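Local coordinates for protein phosphate transporter (Thermotoga maritima MSB8, PDB 6L85) that probably imports phosphate across the cell membrane by coupling its uptake to sodium ions, like the human SLC20 carriers, at residues F151-L156 with R322-D327. Numbering follows the deposited sequence.
With NA (sodium ion), chain S.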
loop_
_atom_site.group_PDB
_atom_site.type_symbol
_atom_site.label_atom_id
_atom_site.label_comp_id
_atom_site.label_asym_id
_atom_site.label_seq_id
_atom_site.Cartn_x
_atom_site.Cartn_y
_atom_site.Cartn_z
ATOM N N PHE B 151 12.793 -25.309 4.688
ATOM C CA PHE B 151 12.597 -26.753 4.771
ATOM C C PHE B 151 11.221 -27.079 5.349
ATOM O O PHE B 151 10.436 -27.838 4.755
ATOM C CB PHE B 151 13.731 -27.347 5.619
ATOM C CG PHE B 151 13.627 -28.826 5.862
ATOM C CD1 PHE B 151 14.086 -29.734 4.921
ATOM C CD2 PHE B 151 13.086 -29.306 7.042
ATOM C CE1 PHE B 151 13.999 -31.102 5.150
ATOM C CE2 PHE B 151 12.998 -30.671 7.281
ATOM C CZ PHE B 151 13.453 -31.572 6.330
ATOM N N VAL B 152 10.892 -26.466 6.484
ATOM C CA VAL B 152 9.615 -26.751 7.133
ATOM C C VAL B 152 8.457 -26.345 6.235
ATOM O O VAL B 152 7.451 -27.057 6.133
ATOM C CB VAL B 152 9.550 -26.054 8.503
ATOM C CG1 VAL B 152 8.197 -26.294 9.172
ATOM C CG2 VAL B 152 10.694 -26.544 9.384
ATOM N N MET B 153 8.589 -25.215 5.539
ATOM C CA MET B 153 7.489 -24.733 4.721
ATOM C C MET B 153 7.282 -25.617 3.497
ATOM O O MET B 153 6.140 -25.880 3.103
ATOM C CB MET B 153 7.739 -23.286 4.306
ATOM C CG MET B 153 6.715 -22.773 3.321
ATOM S SD MET B 153 6.832 -20.992 3.085
ATOM C CE MET B 153 5.611 -20.803 1.787
ATOM N N PHE B 154 8.366 -26.078 2.868
ATOM C CA PHE B 154 8.189 -26.979 1.736
ATOM C C PHE B 154 7.529 -28.281 2.175
ATOM O O PHE B 154 6.682 -28.835 1.454
ATOM C CB PHE B 154 9.512 -27.269 1.046
ATOM C CG PHE B 154 9.326 -27.792 -0.340
ATOM C CD1 PHE B 154 8.722 -26.988 -1.320
ATOM C CD2 PHE B 154 9.687 -29.098 -0.666
ATOM C CE1 PHE B 154 8.504 -27.482 -2.615
ATOM C CE2 PHE B 154 9.487 -29.593 -1.948
ATOM C CZ PHE B 154 8.892 -28.786 -2.926
ATOM N N LYS B 155 7.873 -28.762 3.377
ATOM C CA LYS B 155 7.155 -29.906 3.950
ATOM C C LYS B 155 5.677 -29.609 4.158
ATOM O O LYS B 155 4.823 -30.462 3.892
ATOM C CB LYS B 155 7.816 -30.312 5.282
ATOM C CG LYS B 155 6.982 -31.215 6.203
ATOM C CD LYS B 155 5.984 -30.475 7.116
ATOM C CE LYS B 155 6.697 -29.961 8.348
ATOM N NZ LYS B 155 5.779 -29.330 9.320
ATOM N N LEU B 156 5.359 -28.413 4.656
ATOM C CA LEU B 156 3.957 -28.010 4.792
ATOM C C LEU B 156 3.234 -28.030 3.455
ATOM O O LEU B 156 2.057 -28.404 3.381
ATOM C CB LEU B 156 3.846 -26.599 5.360
ATOM C CG LEU B 156 3.453 -26.457 6.826
ATOM C CD1 LEU B 156 4.601 -26.974 7.642
ATOM C CD2 LEU B 156 3.093 -24.998 7.197
ATOM N N ARG B 322 8.914 -24.271 -5.155
ATOM C CA ARG B 322 10.122 -24.035 -4.378
ATOM C C ARG B 322 10.513 -22.560 -4.379
ATOM O O ARG B 322 10.982 -22.055 -3.359
ATOM C CB ARG B 322 11.272 -24.884 -4.903
ATOM C CG ARG B 322 11.190 -26.331 -4.445
ATOM C CD ARG B 322 12.440 -27.128 -4.815
ATOM N NE ARG B 322 12.393 -28.446 -4.197
ATOM C CZ ARG B 322 11.670 -29.460 -4.661
ATOM N NH1 ARG B 322 10.940 -29.311 -5.762
ATOM N NH2 ARG B 322 11.682 -30.621 -4.026
ATOM N N GLY B 323 10.378 -21.872 -5.522
ATOM C CA GLY B 323 10.664 -20.444 -5.554
ATOM C C GLY B 323 9.727 -19.657 -4.654
ATOM O O GLY B 323 10.155 -18.763 -3.927
ATOM N N PHE B 324 8.432 -19.992 -4.698
ATOM C CA PHE B 324 7.451 -19.482 -3.744
ATOM C C PHE B 324 7.927 -19.653 -2.301
ATOM O O PHE B 324 7.892 -18.700 -1.505
ATOM C CB PHE B 324 6.127 -20.220 -3.969
ATOM C CG PHE B 324 4.989 -19.758 -3.087
ATOM C CD1 PHE B 324 4.152 -18.726 -3.498
ATOM C CD2 PHE B 324 4.723 -20.390 -1.871
ATOM C CE1 PHE B 324 3.082 -18.310 -2.707
ATOM C CE2 PHE B 324 3.660 -19.987 -1.083
ATOM C CZ PHE B 324 2.836 -18.937 -1.503
ATOM N N THR B 325 8.358 -20.878 -1.947
ATOM C CA THR B 325 8.798 -21.175 -0.578
ATOM C C THR B 325 10.070 -20.405 -0.203
ATOM O O THR B 325 10.190 -19.895 0.915
ATOM C CB THR B 325 9.007 -22.692 -0.439
ATOM O OG1 THR B 325 7.740 -23.351 -0.576
ATOM C CG2 THR B 325 9.612 -23.076 0.925
ATOM N N VAL B 326 11.023 -20.316 -1.129
ATOM C CA VAL B 326 12.284 -19.621 -0.882
ATOM C C VAL B 326 12.027 -18.149 -0.603
ATOM O O VAL B 326 12.581 -17.563 0.338
ATOM C CB VAL B 326 13.226 -19.800 -2.090
ATOM C CG1 VAL B 326 14.353 -18.741 -2.095
ATOM C CG2 VAL B 326 13.788 -21.210 -2.118
ATOM N N ASP B 327 11.186 -17.530 -1.431
ATOM C CA ASP B 327 10.854 -16.125 -1.236
ATOM C C ASP B 327 10.132 -15.898 0.077
ATOM O O ASP B 327 10.481 -14.984 0.838
ATOM C CB ASP B 327 9.981 -15.627 -2.378
ATOM C CG ASP B 327 10.721 -15.535 -3.688
ATOM O OD1 ASP B 327 11.972 -15.488 -3.679
ATOM O OD2 ASP B 327 10.036 -15.486 -4.736
HETATM NA NA NA S . 9.267 -15.245 -6.795
#
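Met153 reaches from helix 129-162 alongside Thr325 of helix 320-339, the two side chains running past each other in opposite directions with CG of Met153 3.8 Å from CG2 of Thr325. Because CG stands anti to the backbone N (chi1 173°) and the chain stays extended beyond it, the thioether carries CE to 3.6 Å from CE2 of Phe324, crossing that side chain at about a right angle. The next residue, Phe154, meets Thr325 at closest CA approach; OG1 of Thr325 lies in the plane of the Phe154 ring, at its edge, 3.8 Å from CD1. The far end of the ring lies against Arg322: CZ of Phe154 sits 3.3 Å above the guanidinium plane, over its centre, with the two planes 41° apart. Asp327, two residues after Thr325, binds sodium through OD2 with Thr29, Gln243 and Ser247, none of them on helix 129-162. With the segment axes 9.4 Å apart at closest approach, the contact joins van der Waals packing of Met153, Phe324 and Thr325 to a ring-guanidinium contact. Thr325 OG1 hydrogen-bonds to Ser321 O, Arg322 NE to Val357 O and Arg322 NH1 to Thr319 OG1, which implies that these polar groups meet the Phe154 ring by packing alone.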